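Lipoprotein LpqN (Mycobacterium tuberculosis, PDB 6E5F) binds a trehalose glycolipid analogue in its pocket, supports cell envelope biogenesis and interacts with the periplasmic domains of the mycolate transporters MmpL3 and MmpL11. Local coordinates at residues Ala159-Ala167 with Ile220-Pro228. Residues are numbered along the deposited sequence; the frame is centred on the assembly and turned at random. Where two conformers were deposited one is given.
Sequences AATLGGFSA and IDEQTTITP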
ATOM      1  N   ALA A 159      11.837  -2.869  -6.999  1.00 20.30           N
ATOM      2  CA  ALA A 159      10.775  -3.020  -7.973  1.00 18.12           C
ATOM      3  C   ALA A 159      10.100  -4.372  -7.816  1.00 19.24           C
ATOM      4  O   ALA A 159      10.703  -5.353  -7.366  1.00 23.09           O
ATOM      5  CB  ALA A 159      11.325  -2.901  -9.393  1.00 22.22           C
ATOM      6  N   ALA A 160       8.827  -4.408  -8.194  1.00 20.43           N
ATOM      7  CA  ALA A 160       8.013  -5.604  -8.102  1.00 22.97           C
ATOM      8  C   ALA A 160       6.915  -5.509  -9.151  1.00 19.91           C
ATOM      9  O   ALA A 160       6.843  -4.549  -9.919  1.00 17.99           O
ATOM     10  CB  ALA A 160       7.426  -5.748  -6.695  1.00 26.39           C
ATOM     11  N   THR A 161       6.060  -6.523  -9.180  1.00 21.84           N
ATOM     12  CA  THR A 161       4.874  -6.509 -10.019  1.00 22.29           C
ATOM     13  C   THR A 161       3.701  -7.038  -9.208  1.00 25.05           C
ATOM     14  O   THR A 161       3.875  -7.762  -8.224  1.00 26.08           O
ATOM     15  CB  THR A 161       5.054  -7.351 -11.290  1.00 26.33           C
ATOM     16  OG1 THR A 161       5.254  -8.723 -10.932  1.00 30.14           O
ATOM     17  CG2 THR A 161       6.246  -6.857 -12.106  1.00 26.46           C
ATOM     18  N   LEU A 162       2.498  -6.656  -9.628  1.00 20.58           N
ATOM     19  CA  LEU A 162       1.268  -7.167  -9.035  1.00 23.04           C
ATOM     20  C   LEU A 162       0.225  -7.209 -10.142  1.00 23.23           C
ATOM     21  O   LEU A 162      -0.002  -6.197 -10.808  1.00 22.01           O
ATOM     22  CB  LEU A 162       0.788  -6.247  -7.905  1.00 22.34           C
ATOM     23  CG  LEU A 162       0.360  -6.817  -6.545  1.00 41.09           C
ATOM     24  CD1 LEU A 162      -0.954  -6.198  -6.098  1.00 30.12           C
ATOM     25  CD2 LEU A 162       0.283  -8.335  -6.489  1.00 30.24           C
ATOM     26  N   GLY A 163      -0.393  -8.371 -10.340  1.00 25.12           N
ATOM     27  CA  GLY A 163      -1.413  -8.511 -11.361  1.00 25.85           C
ATOM     28  C   GLY A 163      -0.980  -8.077 -12.749  1.00 25.39           C
ATOM     29  O   GLY A 163      -1.817  -7.663 -13.553  1.00 30.28           O
ATOM     30  N   GLY A 164       0.319  -8.158 -13.039  1.00 26.90           N
ATOM     31  CA  GLY A 164       0.842  -7.777 -14.334  1.00 26.95           C
ATOM     32  C   GLY A 164       1.262  -6.328 -14.464  1.00 26.47           C
ATOM     33  O   GLY A 164       1.760  -5.940 -15.530  1.00 28.27           O
ATOM     34  N   PHE A 165       1.083  -5.517 -13.422  1.00 21.29           N
ATOM     35  CA  PHE A 165       1.423  -4.103 -13.442  1.00 18.65           C
ATOM     36  C   PHE A 165       2.679  -3.848 -12.619  1.00 16.62           C
ATOM     37  O   PHE A 165       3.010  -4.612 -11.706  1.00 18.79           O
ATOM     38  CB  PHE A 165       0.257  -3.258 -12.909  1.00 17.94           C
ATOM     39  CG  PHE A 165      -0.908  -3.195 -13.854  1.00 18.29           C
ATOM     40  CD1 PHE A 165      -0.966  -2.218 -14.832  1.00 19.86           C
ATOM     41  CD2 PHE A 165      -1.937  -4.115 -13.772  1.00 21.24           C
ATOM     42  CE1 PHE A 165      -2.033  -2.158 -15.708  1.00 20.54           C
ATOM     43  CE2 PHE A 165      -3.005  -4.058 -14.645  1.00 23.59           C
ATOM     44  CZ  PHE A 165      -3.049  -3.079 -15.614  1.00 21.91           C
ATOM     45  N   SER A 166       3.374  -2.769 -12.959  1.00 16.07           N
ATOM     46  CA  SER A 166       4.618  -2.418 -12.288  0.59 15.52           C
ATOM     47  C   SER A 166       4.338  -1.893 -10.887  1.00 15.80           C
ATOM     48  O   SER A 166       3.354  -1.174 -10.659  1.00 15.64           O
ATOM     49  CB  SER A 166       5.352  -1.339 -13.085  0.59 18.73           C
ATOM     50  OG  SER A 166       5.700  -1.810 -14.375  0.59 35.51           O
ATOM     51  N   ALA A 167       5.221  -2.243  -9.950  1.00 15.01           N
ATOM     52  CA  ALA A 167       5.040  -1.900  -8.553  1.00 15.02           C
ATOM     53  C   ALA A 167       6.383  -1.615  -7.901  1.00 14.03           C
ATOM     54  O   ALA A 167       7.455  -1.839  -8.475  1.00 15.17           O
ATOM     55  CB  ALA A 167       4.311  -3.023  -7.808  1.00 16.11           C
ATOM     56  N   ILE A 220      -0.784 -12.425  -1.190  1.00 25.05           N
ATOM     57  CA  ILE A 220      -1.190 -11.283  -2.004  1.00 24.45           C
ATOM     58  C   ILE A 220      -0.392 -11.237  -3.300  1.00 26.11           C
ATOM     59  O   ILE A 220      -0.949 -11.013  -4.381  1.00 24.98           O
ATOM     60  CB  ILE A 220      -1.050  -9.982  -1.190  1.00 24.54           C
ATOM     61  CG1 ILE A 220      -2.068  -9.965  -0.047  1.00 27.58           C
ATOM     62  CG2 ILE A 220      -1.206  -8.762  -2.098  1.00 25.38           C
ATOM     63  CD1 ILE A 220      -1.855  -8.844   0.961  1.00 30.56           C
ATOM     64  N   ASP A 221       0.922 -11.452  -3.217  1.00 27.32           N
ATOM     65  CA  ASP A 221       1.761 -11.346  -4.404  1.00 29.70           C
ATOM     66  C   ASP A 221       1.389 -12.383  -5.455  1.00 33.00           C
ATOM     67  O   ASP A 221       1.477 -12.105  -6.657  1.00 38.64           O
ATOM     68  CB  ASP A 221       3.233 -11.491  -4.018  1.00 32.22           C
ATOM     69  CG  ASP A 221       3.742 -10.317  -3.205  1.00 41.71           C
ATOM     70  OD1 ASP A 221       3.006  -9.315  -3.076  1.00 40.33           O
ATOM     71  OD2 ASP A 221       4.879 -10.398  -2.694  1.00 44.83           O
ATOM     72  N   GLU A 222       0.959 -13.570  -5.033  1.00 31.96           N
ATOM     73  CA  GLU A 222       0.759 -14.666  -5.971  1.00 38.85           C
ATOM     74  C   GLU A 222      -0.671 -14.777  -6.488  1.00 45.07           C
ATOM     75  O   GLU A 222      -0.874 -15.352  -7.564  1.00 46.54           O
ATOM     76  CB  GLU A 222       1.196 -15.996  -5.337  1.00 48.73           C
ATOM     77  CG  GLU A 222       0.120 -16.708  -4.535  1.00 62.58           C
ATOM     78  CD  GLU A 222       0.615 -17.985  -3.877  1.00 74.16           C
ATOM     79  OE1 GLU A 222       1.847 -18.166  -3.770  1.00 77.25           O
ATOM     80  OE2 GLU A 222      -0.231 -18.808  -3.468  1.00 76.98           O
ATOM     81  N   GLN A 223      -1.662 -14.244  -5.769  1.00 33.06           N
ATOM     82  CA  GLN A 223      -3.061 -14.453  -6.124  1.00 32.49           C
ATOM     83  C   GLN A 223      -3.789 -13.193  -6.575  1.00 26.32           C
ATOM     84  O   GLN A 223      -4.914 -13.301  -7.079  1.00 36.71           O
ATOM     85  CB  GLN A 223      -3.830 -15.077  -4.948  1.00 35.69           C
ATOM     86  CG  GLN A 223      -3.263 -16.407  -4.477  1.00 39.97           C
ATOM     87  CD  GLN A 223      -4.118 -17.081  -3.421  1.00 48.99           C
ATOM     88  OE1 GLN A 223      -5.255 -16.680  -3.174  1.00 53.21           O
ATOM     89  NE2 GLN A 223      -3.570 -18.112  -2.787  1.00 65.63           N
ATOM     90  N   THR A 224      -3.197 -12.012  -6.423  1.00 26.96           N
ATOM     91  CA  THR A 224      -3.895 -10.787  -6.786  1.00 26.50           C
ATOM     92  C   THR A 224      -4.012 -10.674  -8.300  1.00 26.40           C
ATOM     93  O   THR A 224      -3.037 -10.877  -9.029  1.00 30.48           O
ATOM     94  CB  THR A 224      -3.159  -9.565  -6.237  1.00 24.26           C
ATOM     95  OG1 THR A 224      -3.178  -9.597  -4.808  1.00 25.97           O
ATOM     96  CG2 THR A 224      -3.827  -8.282  -6.709  1.00 24.80           C
ATOM     97  N   THR A 225      -5.210 -10.344  -8.770  1.00 26.35           N
ATOM     98  CA  THR A 225      -5.441 -10.024 -10.169  1.00 27.37           C
ATOM     99  C   THR A 225      -5.898  -8.575 -10.262  1.00 27.78           C
ATOM    100  O   THR A 225      -6.613  -8.079  -9.384  1.00 26.50           O
ATOM    101  CB  THR A 225      -6.505 -10.939 -10.781  1.00 31.63           C
ATOM    102  OG1 THR A 225      -7.790 -10.620 -10.231  1.00 42.70           O
ATOM    103  CG2 THR A 225      -6.185 -12.401 -10.506  1.00 33.29           C
ATOM    104  N   ILE A 226      -5.466  -7.896 -11.321  1.00 23.88           N
ATOM    105  CA  ILE A 226      -5.841  -6.516 -11.584  1.00 23.76           C
ATOM    106  C   ILE A 226      -6.266  -6.447 -13.038  1.00 23.90           C
ATOM    107  O   ILE A 226      -5.470  -6.751 -13.935  1.00 28.83           O
ATOM    108  CB  ILE A 226      -4.682  -5.538 -11.326  1.00 21.88           C
ATOM    109  CG1 ILE A 226      -4.241  -5.619  -9.867  1.00 21.92           C
ATOM    110  CG2 ILE A 226      -5.099  -4.114 -11.683  1.00 23.32           C
ATOM    111  CD1 ILE A 226      -3.018  -4.783  -9.548  1.00 24.34           C
ATOM    112  N   THR A 227      -7.503  -6.045 -13.274  1.00 24.40           N
ATOM    113  CA  THR A 227      -8.042  -5.944 -14.629  0.82 25.12           C
ATOM    114  C   THR A 227      -8.506  -4.515 -14.862  1.00 26.85           C
ATOM    115  O   THR A 227      -9.487  -4.079 -14.228  1.00 29.60           O
ATOM    116  CB  THR A 227      -9.208  -6.918 -14.790  0.82 35.71           C
ATOM    117  OG1 THR A 227      -8.810  -8.215 -14.329  0.82 36.56           O
ATOM    118  CG2 THR A 227      -9.641  -7.013 -16.249  0.82 37.75           C
ATOM    119  N   PRO A 228      -7.851  -3.742 -15.738  1.00 23.95           N
ATOM    120  CA  PRO A 228      -8.257  -2.349 -15.947  1.00 26.80           C
ATOM    121  C   PRO A 228      -9.594  -2.228 -16.670  1.00 33.35           C
ATOM    122  O   PRO A 228     -10.390  -1.375 -16.282  1.00 48.68           O
ATOM    123  CB  PRO A 228      -7.125  -1.785 -16.815  1.00 25.86           C
ATOM    124  CG  PRO A 228      -6.605  -2.957 -17.549  1.00 30.48           C
ATOM    125  CD  PRO A 228      -6.712  -4.113 -16.602  1.00 24.99           C
TER
HETATM  126  O   HOH W   1       3.707 -10.546  -8.297  1.00 56.32           O
HETATM  127  O   HOH W   2      -3.905  -9.524 -13.324  1.00 32.74           O
HETATM  128  O   HOH W   3      -0.286 -10.782  -8.779  1.00 34.73           O
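Phe165 and Ile226 meet because of how each leaves its backbone: the ring carbon CG of Phe165 stands anti to its own carbonyl carbon (chi1 -72°), while Ile226 turns its CG2 branch anti to its backbone N. The ring and the branched chain then meet at a slant, Phe165 CE2 lying 3.6 Å from Ile226 CG2. Pro228 meets the same ring at its edge, its CD 3.9 Å from Phe165 CZ. The other branch of Ile226 runs to the start of the hairpin turn, where CD1 packs 3.6 Å from Leu162 O.

Leu162 sets both methyls against the side chain of Thr224, just past the helix: CD1 rests 3.6 Å from Thr224 CG2, while CD2 lies beside Thr224 CB and Ile220 O. On the helix side, Thr224 OG1 bonds back to Ile220 O at 2.7 Å, and its own backbone N reaches that oxygen from the opposite face of the carbonyl plane. Two donors thus grip Ile220 O; the hydroxyl bond holds chi1 of Thr224, which turns its CG2 toward Leu162 CD1.

No direct hydrogen bond joins the segments; three waters do that work. One takes the N-H of Gly163 and donates to Asp221 O and Thr224 O, another links Thr161 O to Asp221 O, and the third joins Gly163 O to Ile226 N. Nearby, Lys186 adds a shared partner, salt-bridged to Asp221 OD1 and hydrogen-bonded to Thr161 O.

Gly163 and Gly164 form the middle of a type I' turn, closed in both directions between Leu162 and Phe165. This 2-residue beta-hairpin loop, joining strands 152-162 and 165-176 of the large antiparallel sheet, packs against the exit of helix 210-223 and the C-terminal strand 225-227, within the LpqN family fold of the Mog1p/PsbP clan.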